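MtVAO615 (Myceliophthora thermophila, PDB 6F72) is a secreted flavoprotein oxidase of unknown substrate that carries a bicovalently bound FAD and, once reduced, probably reacts rapidly with molecular oxygen. Local coordinates at residues V58-K66 with A76-W84; A444-V455 with W469-G480. All blocks are in the same frame, centred on the assembly; numbering follows the deposited sequence.

Contact 1 (V58-K66 with A76-W84); sequences VPQASVCHK and ACEELKSSW
Leu-80 sets its two methyls against the loop at Gln-60, Ala-61 and Val-63: CD1 sits 3.4 Å from Gln-60 O and 3.6 Å from Val-63 CG2, while CD2 rests 4.0 Å from Gln-60 CG. With CG anti to the backbone N (chi1 -158°) and the chain extended beyond it, Gln-60 runs obliquely past Leu-80 CD2 and brings OE1 to 3.7 Å from Trp-84 CZ3, its amide turned 57° from the indole. The amide NE2 is tied to Thr-90 O, which fixes the far end of that side chain. Were Gln-60 an alanine, Thr-90 O would probably lose this donor and a gap would be likely to open beside Leu-80 CD2. Ala-61 CB touches both Leu-80 CD1 and Trp-84 CH2, each at 4.1 Å. Beside this apolar patch the disulfide Cys-64 to Cys-77 (SG to SG 2.0 Å, chi3 111°) locks the 3-10 turn 62-64 covalently to the helix; no hydrogen bond crosses between the segments. The loop that follows strand 54-56 is thus fastened to helix 74-81, with Trp-84, just beyond that helix, bonded through NE1 to Gln-104 of helix 101-104 and meeting His-91 of helix 89-92.

Contact 2 (A444-V455 with W469-G480); sequences AFSPFYCDSFSV and WRTGMLLCAPAG
Chi1 of 59° places the ring of Phe-453 between its backbone N and carbonyl carbon, and chi1 of -77° swings Trp-469 round to meet it. The ring planes stand at 45°, with Trp-469 CZ3 over one face of Phe-453 and Phe-453 CZ 3.6 Å from Trp-469 CE3. Met-473 O lies over the opposite face of the phenyl ring, Trp-469 O is in plane at its edge, and Leu-475 CB touches CE2. Gly-472, where the chain leaves the helix, passes so near this ring that a side chain there would be tight against CZ. Strands 448-452 and 472-477 run antiparallel. Asp-451 and Leu-475 form a hydrogen-bonded pair, N of each to O of the other at 2.8 Å, and Phe-453 N reaches Met-473 O at 3.0 Å beside the classic beta bulge that Met-473 and Leu-474 form opposite Ile-418. At the neighbouring non-hydrogen-bonded pair, the disulfide joins Cys-450 SG to Cys-476 SG (2.0 Å). Further along, Pro-478 CG sits over one face of Phe-448, and Gly-480 CA over the face of Phe-445, 3.6 Å from its centroid: two CH-pi contacts. Ala-477 N donates straight to Tyr-449 O at 2.8 Å, and a water stands in for the return bond, accepting from Tyr-449 N and donating to Ala-477 O; another bridges Phe-453 O and Gly-472 O. At the helix end, Arg-470 NH1 donates to Val-455 O (3.0 Å), while its NH2 makes a salt bridge with Asp-249. Asp-451 turns its carboxylate from the partner strand to Thr-341 OG1. The pairing is secured by backbone bonds, a covalent link and apolar ring contacts, and with the Thr-341 bond it is consistent with the Asp-451 side chain being held about 6 Å from the FAD.

In the fold
Contact 1 closes before contact 2 opens along the chain, and their centres stand 33 Å apart, with nearest atoms about 12 Å from each other. They share no sheet or helix. Residues 58-66 and 76-84 belong to the region of strand 54-56 and helix 74-81, where contact 1 ties down a peripheral loop, whereas 444-455 and 469-480 supply two adjacent strands of the seven-stranded antiparallel sheet, nearer the centre of the chain. Each is crossed by a disulfide, as befits a secreted protein. Contact 2 borders the flavin site, the side chain of Asp-451 about 6 Å from the FAD; in contact 1 the side chain of Trp-84 stays about 13 Å away.

Contact 1 (V58-K66 with A76-W84)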
loop_
_atom_site.group_PDB
_atom_site.type_symbol
_atom_site.label_atom_id
_atom_site.label_comp_id
_atom_site.label_asym_id
_atom_site.label_seq_id
_atom_site.Cartn_x
_atom_site.Cartn_y
_atom_site.Cartn_z
ATOM N N VAL A 58 -6.671 13.996 18.496
ATOM C CA VAL A 58 -5.751 13.926 19.603
ATOM C C VAL A 58 -4.816 12.790 19.221
ATOM O O VAL A 58 -5.250 11.627 19.237
ATOM C CB VAL A 58 -6.454 13.611 20.943
ATOM C CG1 VAL A 58 -5.427 13.546 22.073
ATOM C CG2 VAL A 58 -7.524 14.647 21.243
ATOM N N PRO A 59 -3.552 13.118 18.848
ATOM C CA PRO A 59 -2.583 12.093 18.441
ATOM C C PRO A 59 -2.394 11.042 19.520
ATOM O O PRO A 59 -2.463 11.361 20.692
ATOM C CB PRO A 59 -1.303 12.900 18.193
ATOM C CG PRO A 59 -1.805 14.210 17.702
ATOM C CD PRO A 59 -3.061 14.470 18.525
ATOM N N GLN A 60 -2.199 9.796 19.112
ATOM C CA GLN A 60 -2.069 8.664 20.037
ATOM C C GLN A 60 -0.949 8.820 21.099
ATOM O O GLN A 60 -1.082 8.325 22.217
ATOM C CB GLN A 60 -1.888 7.374 19.235
ATOM C CG GLN A 60 -2.253 6.102 19.982
ATOM C CD GLN A 60 -2.121 4.860 19.122
ATOM O OE1 GLN A 60 -1.178 4.711 18.350
ATOM N NE2 GLN A 60 -3.079 3.952 19.259
ATOM N N ALA A 61 0.129 9.525 20.757
ATOM C CA ALA A 61 1.251 9.758 21.688
ATOM C C ALA A 61 1.103 11.008 22.573
ATOM O O ALA A 61 2.064 11.436 23.217
ATOM C CB ALA A 61 2.587 9.763 20.942
ATOM N N SER A 62 -0.100 11.579 22.637
ATOM C CA SER A 62 -0.359 12.677 23.575
ATOM C C SER A 62 -0.135 12.237 25.029
ATOM O O SER A 62 0.222 13.063 25.869
ATOM C CB SER A 62 -1.763 13.232 23.411
ATOM O OG SER A 62 -2.681 12.342 23.981
ATOM N N VAL A 63 -0.330 10.941 25.302
ATOM C CA VAL A 63 0.048 10.316 26.589
ATOM C C VAL A 63 1.542 10.466 26.953
ATOM O O VAL A 63 1.925 10.356 28.125
ATOM C CB VAL A 63 -0.366 8.820 26.677
ATOM C CG1 VAL A 63 -1.876 8.685 26.692
ATOM C CG2 VAL A 63 0.244 7.992 25.552
ATOM N N CYS A 64 2.363 10.725 25.938
ATOM C CA CYS A 64 3.809 10.922 26.085
ATOM C C CYS A 64 4.191 12.385 26.317
ATOM O O CYS A 64 5.373 12.702 26.463
ATOM C CB CYS A 64 4.523 10.376 24.847
ATOM S SG CYS A 64 4.439 8.577 24.737
ATOM N N HIS A 65 3.188 13.266 26.357
ATOM C CA HIS A 65 3.397 14.710 26.538
ATOM C C HIS A 65 2.406 15.340 27.505
ATOM O O HIS A 65 1.434 14.706 27.893
ATOM C CB HIS A 65 3.391 15.441 25.196
ATOM C CG HIS A 65 4.388 14.902 24.230
ATOM N ND1 HIS A 65 5.722 15.255 24.264
ATOM C CD2 HIS A 65 4.262 13.993 23.234
ATOM C CE1 HIS A 65 6.368 14.607 23.312
ATOM N NE2 HIS A 65 5.505 13.842 22.666
ATOM N N LYS A 66 2.668 16.596 27.866
ATOM C CA LYS A 66 2.003 17.266 28.978
ATOM C C LYS A 66 0.982 18.320 28.547
ATOM O O LYS A 66 -0.010 18.543 29.257
ATOM C CB LYS A 66 3.056 17.838 29.932
ATOM C CG LYS A 66 3.716 16.742 30.759
ATOM C CD LYS A 66 5.177 17.000 31.090
ATOM C CE LYS A 66 5.549 16.248 32.368
ATOM N NZ LYS A 66 7.015 16.001 32.521
ATOM N N ALA A 76 1.483 4.209 29.913
ATOM C CA ALA A 76 0.849 4.068 28.596
ATOM C C ALA A 76 1.780 4.545 27.492
ATOM O O ALA A 76 1.748 4.023 26.369
ATOM C CB ALA A 76 -0.468 4.832 28.544
ATOM N N CYS A 77 2.606 5.534 27.818
ATOM C CA CYS A 77 3.610 6.039 26.894
ATOM C C CYS A 77 4.629 4.949 26.558
ATOM O O CYS A 77 4.997 4.790 25.398
ATOM C CB CYS A 77 4.286 7.278 27.470
ATOM S SG CYS A 77 5.515 8.003 26.371
ATOM N N GLU A 78 5.048 4.188 27.572
ATOM C CA GLU A 78 6.020 3.100 27.405
ATOM C C GLU A 78 5.495 1.936 26.559
ATOM O O GLU A 78 6.261 1.334 25.796
ATOM C CB GLU A 78 6.533 2.582 28.759
ATOM C CG GLU A 78 7.326 3.584 29.605
ATOM C CD GLU A 78 8.564 4.151 28.914
ATOM O OE1 GLU A 78 9.367 3.364 28.366
ATOM O OE2 GLU A 78 8.742 5.393 28.925
ATOM N N GLU A 79 4.202 1.624 26.702
ATOM C CA GLU A 79 3.540 0.579 25.897
ATOM C C GLU A 79 3.453 0.945 24.410
ATOM O O GLU A 79 3.546 0.069 23.542
ATOM C CB GLU A 79 2.152 0.243 26.462
ATOM C CG GLU A 79 2.192 -0.668 27.687
ATOM C CD GLU A 79 0.902 -0.658 28.500
ATOM O OE1 GLU A 79 0.968 -0.438 29.738
ATOM O OE2 GLU A 79 -0.181 -0.874 27.917
ATOM N N LEU A 80 3.286 2.238 24.127
ATOM C CA LEU A 80 3.313 2.763 22.759
ATOM C C LEU A 80 4.673 2.574 22.072
ATOM O O LEU A 80 4.735 2.335 20.857
ATOM C CB LEU A 80 2.946 4.255 22.747
ATOM C CG LEU A 80 1.527 4.771 22.987
ATOM C CD1 LEU A 80 1.546 6.257 22.707
ATOM C CD2 LEU A 80 0.473 4.094 22.114
ATOM N N LYS A 81 5.745 2.679 22.860
ATOM C CA LYS A 81 7.128 2.647 22.358
ATOM C C LYS A 81 7.544 1.325 21.741
ATOM O O LYS A 81 8.086 1.309 20.630
ATOM C CB LYS A 81 8.118 3.013 23.464
ATOM C CG LYS A 81 8.101 4.478 23.845
ATOM C CD LYS A 81 9.066 4.731 24.985
ATOM C CE LYS A 81 8.913 6.140 25.510
ATOM N NZ LYS A 81 10.188 6.590 26.121
ATOM N N SER A 82 7.279 0.224 22.442
ATOM C CA SER A 82 7.811 -1.082 22.052
ATOM C C SER A 82 7.350 -1.597 20.680
ATOM O O SER A 82 8.033 -2.431 20.087
ATOM C CB SER A 82 7.540 -2.122 23.132
ATOM O OG SER A 82 6.149 -2.274 23.322
ATOM N N SER A 83 6.214 -1.095 20.177
ATOM C CA SER A 83 5.680 -1.524 18.875
ATOM C C SER A 83 5.391 -0.381 17.889
ATOM O O SER A 83 4.701 -0.593 16.883
ATOM C CB SER A 83 4.417 -2.369 19.088
ATOM O OG SER A 83 4.710 -3.526 19.852
ATOM N N TRP A 84 5.926 0.811 18.166
ATOM C CA TRP A 84 5.621 2.019 17.380
ATOM C C TRP A 84 6.040 1.938 15.910
ATOM O O TRP A 84 5.360 2.487 15.018
ATOM C CB TRP A 84 6.259 3.247 18.015
ATOM C CG TRP A 84 5.758 4.527 17.442
ATOM C CD1 TRP A 84 6.368 5.294 16.498
ATOM C CD2 TRP A 84 4.525 5.183 17.760
ATOM N NE1 TRP A 84 5.608 6.401 16.213
ATOM C CE2 TRP A 84 4.463 6.360 16.968
ATOM C CE3 TRP A 84 3.469 4.898 18.643
ATOM C CZ2 TRP A 84 3.392 7.265 17.040
ATOM C CZ3 TRP A 84 2.388 5.792 18.708
ATOM C CH2 TRP A 84 2.359 6.960 17.905
#

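Contact 2 (A444-V455 with W469-G480)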
loop_
_atom_site.group_PDB
_atom_site.type_symbol
_atom_site.label_atom_id
_atom_site.label_comp_id
_atom_site.label_asym_id
_atom_site.label_seq_id
_atom_site.Cartn_x
_atom_site.Cartn_y
_atom_site.Cartn_z
ATOM N N ALA A 444 20.771 1.158 5.784
ATOM C CA ALA A 444 19.375 1.506 6.095
ATOM C C ALA A 444 18.324 0.916 5.109
ATOM O O ALA A 444 17.133 0.856 5.419
ATOM C CB ALA A 444 19.229 3.017 6.200
ATOM N N PHE A 445 18.779 0.471 3.938
ATOM C CA PHE A 445 17.893 -0.005 2.876
ATOM C C PHE A 445 18.103 -1.481 2.522
ATOM O O PHE A 445 17.484 -1.995 1.570
ATOM C CB PHE A 445 18.053 0.879 1.638
ATOM C CG PHE A 445 17.529 2.283 1.814
ATOM C CD1 PHE A 445 18.293 3.263 2.458
ATOM C CD2 PHE A 445 16.284 2.637 1.310
ATOM C CE1 PHE A 445 17.808 4.560 2.610
ATOM C CE2 PHE A 445 15.801 3.939 1.445
ATOM C CZ PHE A 445 16.560 4.899 2.101
ATOM N N SER A 446 18.938 -2.160 3.312
ATOM C CA SER A 446 19.272 -3.576 3.121
ATOM C C SER A 446 18.982 -4.360 4.416
ATOM O O SER A 446 19.221 -3.820 5.484
ATOM C CB SER A 446 20.739 -3.711 2.710
ATOM O OG SER A 446 21.166 -5.065 2.655
ATOM N N PRO A 447 18.426 -5.582 4.362
ATOM C CA PRO A 447 17.888 -6.213 3.138
ATOM C C PRO A 447 16.619 -5.522 2.651
ATOM O O PRO A 447 16.145 -4.569 3.285
ATOM C CB PRO A 447 17.567 -7.647 3.586
ATOM C CG PRO A 447 17.428 -7.574 5.076
ATOM C CD PRO A 447 18.349 -6.483 5.529
ATOM N N PHE A 448 16.102 -5.975 1.510
ATOM C CA PHE A 448 14.824 -5.487 0.999
ATOM C C PHE A 448 14.024 -6.617 0.376
ATOM O O PHE A 448 14.585 -7.639 -0.043
ATOM C CB PHE A 448 15.014 -4.323 0.014
ATOM C CG PHE A 448 15.794 -4.687 -1.225
ATOM C CD1 PHE A 448 17.193 -4.582 -1.246
ATOM C CD2 PHE A 448 15.141 -5.117 -2.378
ATOM C CE1 PHE A 448 17.918 -4.917 -2.387
ATOM C CE2 PHE A 448 15.858 -5.454 -3.524
ATOM C CZ PHE A 448 17.254 -5.350 -3.527
ATOM N N TYR A 449 12.708 -6.422 0.336
ATOM C CA TYR A 449 11.803 -7.435 -0.164
ATOM C C TYR A 449 11.520 -7.280 -1.644
ATOM O O TYR A 449 11.435 -6.161 -2.169
ATOM C CB TYR A 449 10.496 -7.432 0.616
ATOM C CG TYR A 449 10.662 -7.868 2.051
ATOM C CD1 TYR A 449 10.815 -9.231 2.379
ATOM C CD2 TYR A 449 10.650 -6.922 3.095
ATOM C CE1 TYR A 449 10.960 -9.638 3.705
ATOM C CE2 TYR A 449 10.789 -7.319 4.422
ATOM C CZ TYR A 449 10.946 -8.676 4.720
ATOM O OH TYR A 449 11.097 -9.073 6.034
ATOM N N CYS A 450 11.393 -8.428 -2.302
ATOM C CA CYS A 450 10.851 -8.493 -3.642
ATOM C C CYS A 450 9.690 -9.455 -3.703
ATOM O O CYS A 450 9.658 -10.473 -2.998
ATOM C CB CYS A 450 11.894 -8.964 -4.631
ATOM S SG CYS A 450 13.276 -7.866 -4.821
ATOM N N ASP A 451 8.740 -9.124 -4.566
ATOM C CA ASP A 451 7.744 -10.086 -4.955
ATOM C C ASP A 451 7.883 -10.404 -6.429
ATOM O O ASP A 451 8.352 -9.571 -7.206
ATOM C CB ASP A 451 6.353 -9.578 -4.655
ATOM C CG ASP A 451 5.621 -10.492 -3.721
ATOM O OD1 ASP A 451 5.797 -10.289 -2.490
ATOM O OD2 ASP A 451 4.901 -11.409 -4.223
ATOM N N SER A 452 7.462 -11.612 -6.789
ATOM C CA SER A 452 7.506 -12.083 -8.165
ATOM C C SER A 452 6.130 -12.563 -8.599
ATOM O O SER A 452 5.377 -13.146 -7.803
ATOM C CB SER A 452 8.555 -13.179 -8.323
ATOM O OG SER A 452 8.325 -14.242 -7.420
ATOM N N PHE A 453 5.812 -12.308 -9.866
ATOM C CA PHE A 453 4.457 -12.500 -10.395
ATOM C C PHE A 453 4.446 -12.537 -11.918
ATOM O O PHE A 453 5.311 -11.939 -12.567
ATOM C CB PHE A 453 3.533 -11.356 -9.923
ATOM C CG PHE A 453 4.003 -9.991 -10.339
ATOM C CD1 PHE A 453 3.631 -9.451 -11.575
ATOM C CD2 PHE A 453 4.845 -9.256 -9.518
ATOM C CE1 PHE A 453 4.086 -8.206 -11.978
ATOM C CE2 PHE A 453 5.298 -8.006 -9.909
ATOM C CZ PHE A 453 4.922 -7.477 -11.137
ATOM N N SER A 454 3.449 -13.226 -12.471
ATOM C CA SER A 454 3.075 -13.099 -13.874
ATOM C C SER A 454 1.582 -12.747 -13.922
ATOM O O SER A 454 0.747 -13.530 -13.482
ATOM C CB SER A 454 3.374 -14.393 -14.633
ATOM O OG SER A 454 2.998 -14.266 -15.988
ATOM N N VAL A 455 1.259 -11.554 -14.419
ATOM C CA VAL A 455 -0.126 -11.047 -14.416
ATOM C C VAL A 455 -0.636 -10.662 -15.825
ATOM O O VAL A 455 -1.591 -9.880 -15.967
ATOM C CB VAL A 455 -0.332 -9.875 -13.416
ATOM C CG1 VAL A 455 -0.106 -10.316 -11.965
ATOM C CG2 VAL A 455 0.529 -8.672 -13.774
ATOM N N TRP A 469 3.028 -3.518 -15.301
ATOM C CA TRP A 469 2.521 -4.697 -14.608
ATOM C C TRP A 469 2.432 -5.936 -15.513
ATOM O O TRP A 469 2.787 -7.031 -15.084
ATOM C CB TRP A 469 1.169 -4.415 -13.975
ATOM C CG TRP A 469 1.206 -3.607 -12.706
ATOM C CD1 TRP A 469 0.853 -2.295 -12.561
ATOM C CD2 TRP A 469 1.598 -4.064 -11.399
ATOM N NE1 TRP A 469 0.973 -1.912 -11.238
ATOM C CE2 TRP A 469 1.443 -2.973 -10.510
ATOM C CE3 TRP A 469 2.068 -5.289 -10.896
ATOM C CZ2 TRP A 469 1.750 -3.065 -9.134
ATOM C CZ3 TRP A 469 2.368 -5.389 -9.531
ATOM C CH2 TRP A 469 2.209 -4.274 -8.662
ATOM N N ARG A 470 1.986 -5.768 -16.758
ATOM C CA ARG A 470 1.822 -6.921 -17.669
ATOM C C ARG A 470 3.159 -7.519 -18.143
ATOM O O ARG A 470 3.294 -8.740 -18.286
ATOM C CB ARG A 470 0.921 -6.582 -18.874
ATOM C CG ARG A 470 -0.382 -5.869 -18.524
ATOM C CD ARG A 470 -1.273 -6.697 -17.609
ATOM N NE ARG A 470 -2.470 -5.957 -17.223
ATOM C CZ ARG A 470 -3.266 -6.268 -16.201
ATOM N NH1 ARG A 470 -3.011 -7.320 -15.434
ATOM N NH2 ARG A 470 -4.332 -5.519 -15.958
ATOM N N THR A 471 4.133 -6.655 -18.386
ATOM C CA THR A 471 5.477 -7.108 -18.776
ATOM C C THR A 471 6.381 -7.380 -17.557
ATOM O O THR A 471 7.381 -8.097 -17.670
ATOM C CB THR A 471 6.150 -6.121 -19.756
ATOM O OG1 THR A 471 6.143 -4.811 -19.185
ATOM C CG2 THR A 471 5.413 -6.080 -21.101
ATOM N N GLY A 472 6.007 -6.829 -16.395
ATOM C CA GLY A 472 6.768 -6.994 -15.155
ATOM C C GLY A 472 6.826 -8.411 -14.630
ATOM O O GLY A 472 5.883 -9.194 -14.827
ATOM N N MET A 473 7.949 -8.735 -13.983
ATOM C CA MET A 473 8.139 -10.013 -13.305
ATOM C C MET A 473 8.443 -9.825 -11.797
ATOM O O MET A 473 8.035 -10.650 -10.969
ATOM C CB MET A 473 9.239 -10.823 -13.997
ATOM C CG MET A 473 9.209 -12.305 -13.672
ATOM S SD MET A 473 10.447 -13.381 -14.433
ATOM C CE MET A 473 11.902 -12.965 -13.495
ATOM N N LEU A 474 9.163 -8.749 -11.461
ATOM C CA LEU A 474 9.537 -8.438 -10.082
ATOM C C LEU A 474 8.981 -7.088 -9.622
ATOM O O LEU A 474 8.905 -6.131 -10.400
ATOM C CB LEU A 474 11.068 -8.435 -9.916
ATOM C CG LEU A 474 11.955 -9.555 -10.475
ATOM C CD1 LEU A 474 13.414 -9.217 -10.205
ATOM C CD2 LEU A 474 11.617 -10.925 -9.906
ATOM N N LEU A 475 8.576 -7.031 -8.361
ATOM C CA LEU A 475 8.303 -5.765 -7.704
ATOM C C LEU A 475 9.182 -5.791 -6.485
ATOM O O LEU A 475 8.900 -6.524 -5.529
ATOM C CB LEU A 475 6.825 -5.587 -7.313
ATOM C CG LEU A 475 6.294 -4.322 -6.577
ATOM C CD1 LEU A 475 6.716 -4.238 -5.116
ATOM C CD2 LEU A 475 6.651 -3.012 -7.261
ATOM N N CYS A 476 10.263 -5.025 -6.554
ATOM C CA CYS A 476 11.203 -4.920 -5.431
ATOM C C CYS A 476 11.034 -3.600 -4.712
ATOM O O CYS A 476 10.917 -2.542 -5.347
ATOM C CB CYS A 476 12.640 -5.108 -5.900
ATOM S SG CYS A 476 12.913 -6.789 -6.493
ATOM N N ALA A 477 11.028 -3.679 -3.385
ATOM C CA ALA A 477 10.834 -2.511 -2.552
ATOM C C ALA A 477 12.019 -2.235 -1.587
ATOM O O ALA A 477 11.933 -2.568 -0.385
ATOM C CB ALA A 477 9.520 -2.627 -1.790
ATOM N N PRO A 478 13.112 -1.613 -2.089
ATOM C CA PRO A 478 14.123 -1.100 -1.141
ATOM C C PRO A 478 13.517 -0.080 -0.181
ATOM O O PRO A 478 13.007 0.960 -0.615
ATOM C CB PRO A 478 15.162 -0.458 -2.060
ATOM C CG PRO A 478 15.092 -1.295 -3.282
ATOM C CD PRO A 478 13.610 -1.526 -3.473
ATOM N N ALA A 479 13.550 -0.404 1.109
ATOM C CA ALA A 479 12.861 0.395 2.112
ATOM C C ALA A 479 13.809 0.813 3.233
ATOM O O ALA A 479 14.457 -0.030 3.862
ATOM C CB ALA A 479 11.652 -0.355 2.661
ATOM N N GLY A 480 13.867 2.123 3.455
ATOM C CA GLY A 480 14.679 2.727 4.506
ATOM C C GLY A 480 13.940 2.765 5.818
ATOM O O GLY A 480 12.799 3.265 5.904
HETATM O O HOH W 1 14.415 -2.515 2.720
HETATM O O HOH W 2 11.551 -4.209 1.498
HETATM O O HOH W 3 6.192 -11.996 -15.222
HETATM O O HOH W 4 3.889 -11.305 -17.511
HETATM O O HOH W 5 3.312 -9.694 -15.488
#